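Local atomic coordinates of galactan 1,3-beta-galactosidase (Phanerochaete chrysosporium, PDB entry 7BYS), a protein that probably hydrolyses the beta-1,3-linked galactan chains of arabinogalactans in an exo fashion and carries a calcium-binding carbohydrate-binding module. Residues A[53-57]-A[292-296]; A[271-275]-A[285-290]; A[94-100]-A[122-128]. All coordinates share one frame; numbering follows the deposited sequence.

Contact 1: residues A[53-57]-A[292-296]; sequences SSDLV and VNVQA
The flat amide of Gln295 approaches Ser54 with its nitrogen: Gln295 NE2 lies 3.2 Å from Ser54 O. The angle there is too poor for a hydrogen bond. Two other flat groups bond backbone close by in sequence. The Asp55 carboxylate makes no contact with 292-296. Val57 N meets its OD1 from above the carboxylate plane, 40° out of it, and Asn58 N is a second partner of OD1. The bond to Val57 N makes an Asx turn. The Asn293 amide oxygen OD1 accepts from Ala296 N, again from above the carbonyl plane.

Between the segments the contact is apolar, with one water. In one of its two modelled conformers, Leu56 CD1 lies 3.7 Å from Val294 CG2, and the two side chains cross at about a right angle. Val294 CG1 sits between its own backbone N and carbonyl carbon (chi1 72°). Its other methyl, CG2, is thereby left to meet Leu56, while CG1 faces Ser54 O at 3.7 Å. Val292 uses CG1 alone, 3.6 Å from Asp55 O and 4.0 Å from Val57 CG2.

The fold is the five-bladed beta-propeller of family GH43. Residues 53-57 form the turn between strands 48-53 and 60-61 of its first sheet. Residues 292-296 leave the end of strand 290-293, and the two short runs are nearly antiparallel. Leu56 also packs on Leu247 and Ile254, which belong to the sheet of strands 242-249 and 252-259, and on Phe31.

In one of its two conformers Ser53 OG accepts from Asp55 N, an ST turn, and weakly from Leu56 N. A single water joins the two backbones. It donates to Asp55 O at 2.8 Å and to Val292 O, and it accepts from Val294 N at 2.9 Å.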
# COMPACT_ATOMS: atom_id res chain seq x y z
N SER A 53 -17.27 -1.49 3.70
CA SER A 53 -17.01 -2.17 4.95
C SER A 53 -17.40 -1.26 6.10
O SER A 53 -17.40 -0.04 5.97
CB SER A 53 -15.51 -2.49 5.07
OG SER A 53 -15.17 -3.03 6.33
N SER A 54 -17.74 -1.87 7.24
CA SER A 54 -17.92 -1.12 8.47
C SER A 54 -16.73 -1.22 9.41
O SER A 54 -16.68 -0.48 10.40
CB SER A 54 -19.17 -1.60 9.19
OG SER A 54 -18.98 -2.92 9.67
N ASP A 55 -15.76 -2.10 9.12
CA ASP A 55 -14.66 -2.37 10.03
C ASP A 55 -13.27 -2.23 9.41
O ASP A 55 -12.28 -2.43 10.12
CB ASP A 55 -14.79 -3.76 10.68
CG ASP A 55 -14.83 -4.90 9.66
OD1 ASP A 55 -14.41 -4.71 8.50
OD2 ASP A 55 -15.27 -6.01 10.04
N LEU A 56 -13.18 -1.87 8.13
CA LEU A 56 -11.93 -1.70 7.37
C LEU A 56 -11.23 -3.01 7.03
O LEU A 56 -10.10 -2.97 6.51
CB LEU A 56 -10.94 -0.73 8.04
CG LEU A 56 -11.34 0.74 8.09
CD1 LEU A 56 -10.22 1.53 8.72
CD2 LEU A 56 -11.68 1.27 6.69
N VAL A 57 -11.85 -4.17 7.29
CA VAL A 57 -11.15 -5.43 7.06
C VAL A 57 -11.98 -6.38 6.20
O VAL A 57 -11.44 -7.10 5.35
CB VAL A 57 -10.74 -6.09 8.39
CG1 VAL A 57 -10.11 -7.45 8.15
CG2 VAL A 57 -9.77 -5.18 9.13
N VAL A 292 -7.53 -3.40 13.86
CA VAL A 292 -7.99 -2.01 13.86
C VAL A 292 -9.39 -1.96 14.45
O VAL A 292 -10.20 -2.87 14.23
CB VAL A 292 -7.94 -1.40 12.44
CG1 VAL A 292 -8.96 -2.05 11.50
CG2 VAL A 292 -8.15 0.10 12.50
N ASN A 293 -9.66 -0.91 15.21
CA ASN A 293 -11.00 -0.62 15.71
C ASN A 293 -11.30 0.78 15.21
O ASN A 293 -10.93 1.77 15.85
CB ASN A 293 -11.09 -0.69 17.24
CG ASN A 293 -12.52 -0.48 17.75
OD1 ASN A 293 -13.37 0.10 17.07
ND2 ASN A 293 -12.78 -0.95 18.97
N VAL A 294 -11.93 0.86 14.04
CA VAL A 294 -12.12 2.16 13.41
C VAL A 294 -13.09 3.03 14.20
O VAL A 294 -12.97 4.26 14.20
CB VAL A 294 -12.49 2.00 11.92
CG1 VAL A 294 -13.91 1.48 11.76
CG2 VAL A 294 -12.28 3.31 11.18
N GLN A 295 -14.04 2.41 14.92
CA GLN A 295 -14.97 3.18 15.73
C GLN A 295 -14.29 3.78 16.96
O GLN A 295 -14.61 4.90 17.38
CB GLN A 295 -16.15 2.30 16.15
CG GLN A 295 -17.00 1.78 14.99
CD GLN A 295 -16.51 0.44 14.47
OE1 GLN A 295 -15.45 -0.06 14.86
NE2 GLN A 295 -17.29 -0.16 13.57
N ALA A 296 -13.36 3.04 17.57
CA ALA A 296 -12.60 3.55 18.70
C ALA A 296 -11.46 4.46 18.28
O ALA A 296 -10.96 5.24 19.10
CB ALA A 296 -12.03 2.40 19.54
O HOH W 1 -12.49 -1.74 12.84

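Contact 2: residues A[271-275]-A[285-290]; sequences IWYPL and VHADVW
Trp290 NE1 donates to the backbone oxygen Trp272 O at 2.9 Å, with an N-H...O angle of 152°. The oxygen lies in the indole plane, at the ring edge. The donor in turn stands above the carbonyl plane of Trp272. This ties strand 269-276, in the last sheet of the GH43 beta-propeller, to the chain that leaves that sheet. A second bond, Val285 N to Pro274 O, is also 2.9 Å and almost straight at 173°.

Pro274 lies over one face of the Trp290 indole. Pro274 CD is 3.7 Å from the centroid of the five-membered ring, a CH-pi contact, and Pro274 CG rides over the six-membered side. Trp290 CG stands between its own backbone N and carbonyl carbon (chi1 58°), which turns the indole toward the strand. Pro274 CB also touches Val285 CB at 4.0 Å.

The Tyr273 ring fits along the outgoing chain. Ala287 O is at its edge, 3.3 Å from Tyr273 CE1, and His286 CA lies over one face. The His286 ring points the same way, alongside, and stacks on Trp239.

Asp288 bonds to residues of the carbohydrate-binding module: its OD2 pairs with Tyr358 OH and Tyr427 OH. One water lies 2.6 Å from Tyr273 OH and donates to Asp288 OD1 at 2.8 Å.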
# COMPACT_ATOMS: atom_id res chain seq x y z
N ILE A 271 -0.19 -2.70 1.43
CA ILE A 271 0.70 -2.55 2.56
C ILE A 271 0.06 -1.49 3.45
O ILE A 271 0.16 -0.29 3.16
CB ILE A 271 2.11 -2.16 2.10
CG1 ILE A 271 2.65 -3.11 1.00
CG2 ILE A 271 3.06 -2.12 3.29
CD1 ILE A 271 2.58 -4.59 1.32
N TRP A 272 -0.63 -1.94 4.49
CA TRP A 272 -1.30 -1.04 5.43
C TRP A 272 -0.66 -1.21 6.80
O TRP A 272 -0.57 -2.34 7.31
CB TRP A 272 -2.78 -1.38 5.58
CG TRP A 272 -3.66 -1.10 4.41
CD1 TRP A 272 -3.31 -0.83 3.12
CD2 TRP A 272 -5.09 -1.11 4.44
NE1 TRP A 272 -4.43 -0.66 2.34
CE2 TRP A 272 -5.54 -0.83 3.14
CE3 TRP A 272 -6.02 -1.33 5.45
CZ2 TRP A 272 -6.90 -0.75 2.83
CZ3 TRP A 272 -7.36 -1.25 5.14
CH2 TRP A 272 -7.79 -0.97 3.84
N TYR A 273 -0.24 -0.10 7.40
CA TYR A 273 0.37 -0.10 8.72
C TYR A 273 -0.17 1.07 9.53
O TYR A 273 -0.54 2.10 8.96
CB TYR A 273 1.89 0.07 8.62
CG TYR A 273 2.64 -1.10 8.05
CD1 TYR A 273 2.53 -2.36 8.60
CD2 TYR A 273 3.49 -0.93 6.95
CE1 TYR A 273 3.26 -3.44 8.08
CE2 TYR A 273 4.21 -1.99 6.43
CZ TYR A 273 4.08 -3.25 6.98
OH TYR A 273 4.81 -4.29 6.44
N PRO A 274 -0.18 0.95 10.85
CA PRO A 274 -0.46 2.13 11.68
C PRO A 274 0.58 3.21 11.40
O PRO A 274 1.76 2.93 11.20
CB PRO A 274 -0.34 1.60 13.12
CG PRO A 274 -0.49 0.09 13.00
CD PRO A 274 0.14 -0.23 11.66
N LEU A 275 0.13 4.45 11.38
CA LEU A 275 1.00 5.61 11.27
C LEU A 275 0.88 6.28 12.63
O LEU A 275 -0.14 6.92 12.93
CB LEU A 275 0.54 6.51 10.14
CG LEU A 275 1.51 7.54 9.56
CD1 LEU A 275 2.81 6.88 9.06
CD2 LEU A 275 0.83 8.29 8.41
N VAL A 285 4.41 2.02 11.94
CA VAL A 285 4.63 0.93 12.88
C VAL A 285 4.68 -0.34 12.05
O VAL A 285 3.68 -0.74 11.45
CB VAL A 285 3.50 0.86 13.90
CG1 VAL A 285 3.72 -0.31 14.88
CG2 VAL A 285 3.37 2.18 14.64
N HIS A 286 5.85 -0.97 11.96
CA HIS A 286 5.99 -2.17 11.14
C HIS A 286 5.42 -3.36 11.89
O HIS A 286 6.11 -4.04 12.66
CB HIS A 286 7.45 -2.41 10.76
CG HIS A 286 7.63 -3.59 9.88
ND1 HIS A 286 8.24 -4.76 10.31
CD2 HIS A 286 7.24 -3.82 8.60
CE1 HIS A 286 8.24 -5.63 9.33
NE2 HIS A 286 7.65 -5.09 8.28
N ALA A 287 4.14 -3.62 11.65
CA ALA A 287 3.38 -4.67 12.32
C ALA A 287 2.94 -5.67 11.26
O ALA A 287 2.06 -5.37 10.45
CB ALA A 287 2.15 -4.09 13.01
N ASP A 288 3.54 -6.87 11.29
CA ASP A 288 3.20 -7.88 10.30
C ASP A 288 1.73 -8.26 10.38
O ASP A 288 1.11 -8.57 9.36
CB ASP A 288 4.03 -9.16 10.52
CG ASP A 288 5.53 -8.93 10.42
OD1 ASP A 288 5.99 -8.28 9.46
OD2 ASP A 288 6.27 -9.43 11.30
N VAL A 289 1.17 -8.23 11.59
CA VAL A 289 -0.22 -8.59 11.85
C VAL A 289 -0.74 -7.58 12.87
O VAL A 289 -0.19 -7.46 13.97
CB VAL A 289 -0.33 -10.01 12.43
CG1 VAL A 289 -1.78 -10.37 12.69
CG2 VAL A 289 0.30 -11.04 11.48
N TRP A 290 -1.79 -6.85 12.51
CA TRP A 290 -2.37 -5.91 13.47
C TRP A 290 -3.87 -5.86 13.27
O TRP A 290 -4.40 -6.26 12.23
CB TRP A 290 -1.74 -4.51 13.40
CG TRP A 290 -1.82 -3.82 12.07
CD1 TRP A 290 -1.06 -4.08 10.97
CD2 TRP A 290 -2.66 -2.71 11.74
NE1 TRP A 290 -1.40 -3.21 9.95
CE2 TRP A 290 -2.38 -2.36 10.40
CE3 TRP A 290 -3.64 -1.99 12.42
CZ2 TRP A 290 -3.04 -1.32 9.74
CZ3 TRP A 290 -4.30 -0.96 11.77
CH2 TRP A 290 -3.99 -0.62 10.45
O HOH W 2 4.75 -6.72 7.48

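Contact 3: residues A[94-100]-A[122-128]; sequences YVMWFHS and YTYKGSF
Strands 94-100 and 123-128 have axes 8.0 Å apart at their closest and N-to-C directions 52° apart; they do not pair, because strand 109-115 runs between them. The Tyr122 ring is the main surface at one end. Met96 CE lies over the centre of one face, 3.9 Å from the ring centroid, and Met96 SD stands farther off above that face, a Met-aromatic contact. Tyr122 OH reaches Tyr94 CB at 3.4 Å and is hydrogen-bonded to Pro118 O. With an alanine at Tyr122, Met96 CE would probably lose its aromatic support and Pro118 O its hydroxyl partner.

Farther on, Phe98 CZ touches Tyr124 CE1 at 3.9 Å, the side chains crossing at about a right angle. Trp97 CH2 meets the edge of the Phe128 ring at Phe128 CZ. At the far end Ser100 OG lies 2.8 Å from Ser127 OG, which also hydrogen-bonds Tyr124 OH at 2.6 Å, in the plane of the tyrosine ring; how the protons are shared is not settled.

Both strands belong to one four-stranded antiparallel propeller sheet. Strand 79-88 flanks 93-101 on the side away from 109-115, and 79-88 and 123-128 are the outer strands.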
# COMPACT_ATOMS: atom_id res chain seq x y z
N TYR A 94 -21.51 13.01 -4.94
CA TYR A 94 -20.18 12.42 -4.80
C TYR A 94 -19.36 12.75 -6.03
O TYR A 94 -19.84 12.62 -7.16
CB TYR A 94 -20.29 10.90 -4.61
CG TYR A 94 -21.02 10.55 -3.34
CD1 TYR A 94 -20.34 10.41 -2.14
CD2 TYR A 94 -22.40 10.42 -3.33
CE1 TYR A 94 -21.01 10.13 -0.97
CE2 TYR A 94 -23.07 10.14 -2.18
CZ TYR A 94 -22.37 9.99 -1.00
OH TYR A 94 -23.07 9.70 0.15
N VAL A 95 -18.13 13.20 -5.81
CA VAL A 95 -17.27 13.65 -6.89
C VAL A 95 -15.99 12.84 -6.83
O VAL A 95 -15.29 12.85 -5.81
CB VAL A 95 -16.98 15.16 -6.83
CG1 VAL A 95 -16.24 15.58 -8.08
CG2 VAL A 95 -18.30 15.94 -6.69
N MET A 96 -15.71 12.12 -7.92
CA MET A 96 -14.50 11.33 -8.08
C MET A 96 -13.50 12.09 -8.93
O MET A 96 -13.85 12.59 -10.01
CB MET A 96 -14.82 9.99 -8.74
CG MET A 96 -13.61 9.10 -8.96
SD MET A 96 -14.01 7.65 -9.97
CE MET A 96 -15.18 6.79 -8.90
N TRP A 97 -12.25 12.16 -8.47
CA TRP A 97 -11.13 12.63 -9.28
C TRP A 97 -10.15 11.49 -9.49
O TRP A 97 -10.05 10.57 -8.67
CB TRP A 97 -10.39 13.80 -8.61
CG TRP A 97 -11.16 15.09 -8.62
CD1 TRP A 97 -12.40 15.30 -8.10
CD2 TRP A 97 -10.73 16.34 -9.18
NE1 TRP A 97 -12.78 16.61 -8.31
CE2 TRP A 97 -11.77 17.27 -8.96
CE3 TRP A 97 -9.58 16.76 -9.86
CZ2 TRP A 97 -11.69 18.60 -9.40
CZ3 TRP A 97 -9.50 18.08 -10.29
CH2 TRP A 97 -10.54 18.99 -10.05
N PHE A 98 -9.43 11.53 -10.61
CA PHE A 98 -8.43 10.51 -10.89
C PHE A 98 -7.38 11.07 -11.83
O PHE A 98 -7.60 12.07 -12.51
CB PHE A 98 -9.06 9.22 -11.44
CG PHE A 98 -9.95 9.43 -12.66
CD1 PHE A 98 -11.31 9.67 -12.51
CD2 PHE A 98 -9.42 9.35 -13.93
CE1 PHE A 98 -12.13 9.83 -13.62
CE2 PHE A 98 -10.24 9.51 -15.05
CZ PHE A 98 -11.59 9.75 -14.89
N HIS A 99 -6.23 10.41 -11.85
CA HIS A 99 -5.20 10.70 -12.84
C HIS A 99 -5.64 10.08 -14.16
O HIS A 99 -5.87 8.86 -14.23
CB HIS A 99 -3.87 10.11 -12.36
CG HIS A 99 -2.75 10.18 -13.36
ND1 HIS A 99 -1.58 9.48 -13.18
CD2 HIS A 99 -2.61 10.86 -14.53
CE1 HIS A 99 -0.77 9.71 -14.19
NE2 HIS A 99 -1.37 10.54 -15.03
N SER A 100 -5.80 10.92 -15.18
CA SER A 100 -6.25 10.50 -16.50
C SER A 100 -5.07 10.65 -17.45
O SER A 100 -4.46 11.72 -17.53
CB SER A 100 -7.43 11.37 -16.91
OG SER A 100 -7.82 11.13 -18.26
N TYR A 122 -20.60 6.03 -11.54
CA TYR A 122 -20.32 7.44 -11.76
C TYR A 122 -20.41 7.78 -13.24
O TYR A 122 -20.25 6.92 -14.11
CB TYR A 122 -18.92 7.80 -11.22
CG TYR A 122 -18.85 7.88 -9.72
CD1 TYR A 122 -19.04 6.75 -8.93
CD2 TYR A 122 -18.60 9.10 -9.08
CE1 TYR A 122 -19.01 6.82 -7.55
CE2 TYR A 122 -18.55 9.18 -7.70
CZ TYR A 122 -18.75 8.04 -6.94
OH TYR A 122 -18.72 8.08 -5.58
N THR A 123 -20.63 9.06 -13.52
CA THR A 123 -20.73 9.58 -14.88
C THR A 123 -19.54 10.49 -15.15
O THR A 123 -19.35 11.51 -14.46
CB THR A 123 -22.05 10.35 -15.07
OG1 THR A 123 -22.18 11.35 -14.07
CG2 THR A 123 -23.23 9.40 -15.00
N TYR A 124 -18.72 10.10 -16.12
CA TYR A 124 -17.50 10.82 -16.45
C TYR A 124 -17.84 12.16 -17.09
O TYR A 124 -18.69 12.23 -17.98
CB TYR A 124 -16.69 9.95 -17.41
CG TYR A 124 -15.47 10.54 -18.06
CD1 TYR A 124 -14.39 11.01 -17.31
CD2 TYR A 124 -15.36 10.56 -19.44
CE1 TYR A 124 -13.26 11.51 -17.93
CE2 TYR A 124 -14.25 11.07 -20.07
CZ TYR A 124 -13.19 11.53 -19.31
OH TYR A 124 -12.09 12.02 -19.96
N LYS A 125 -17.16 13.21 -16.64
CA LYS A 125 -17.39 14.57 -17.10
C LYS A 125 -16.30 15.08 -18.02
O LYS A 125 -16.43 16.18 -18.56
CB LYS A 125 -17.50 15.53 -15.91
CG LYS A 125 -18.63 15.21 -14.93
CD LYS A 125 -19.99 15.28 -15.61
CE LYS A 125 -20.99 16.05 -14.76
NZ LYS A 125 -20.47 17.39 -14.33
N GLY A 126 -15.22 14.32 -18.21
CA GLY A 126 -14.12 14.80 -19.01
C GLY A 126 -12.81 14.92 -18.26
O GLY A 126 -12.76 14.92 -17.02
N SER A 127 -11.72 15.01 -19.02
CA SER A 127 -10.38 15.17 -18.47
C SER A 127 -9.78 16.50 -18.89
O SER A 127 -10.11 17.04 -19.95
CB SER A 127 -9.48 14.02 -18.92
OG SER A 127 -10.02 12.77 -18.51
N PHE A 128 -8.88 17.02 -18.05
CA PHE A 128 -8.27 18.32 -18.33
C PHE A 128 -6.97 18.48 -17.55
O PHE A 128 -6.67 17.71 -16.63
CB PHE A 128 -9.25 19.47 -18.01
CG PHE A 128 -9.72 19.50 -16.58
CD1 PHE A 128 -10.81 18.75 -16.16
CD2 PHE A 128 -9.05 20.26 -15.65
CE1 PHE A 128 -11.23 18.79 -14.84
CE2 PHE A 128 -9.46 20.30 -14.32
CZ PHE A 128 -10.55 19.56 -13.93

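Overall arrangement
Contacts 2 and 3 are largely buried, while contact 1 is only partly so. Contact 3 lies within one propeller sheet and is about 13 Å from contact 1 at the nearest atoms. Contacts 1 and 2 do touch: Leu56 O meets Trp272 CZ3 at 3.5 Å. They also share strand 290-293, whose start enters contact 2 and whose end enters contact 1. The chemistry differs with place. Contact 1 joins turns by valine and leucine packing and a bridging water. Contact 2 uses direct hydrogen bonds and a proline on an indole. Contact 3 relies on aromatic rings, a methionine and linked hydroxyls. Along the chain, contact 1 encloses the other two.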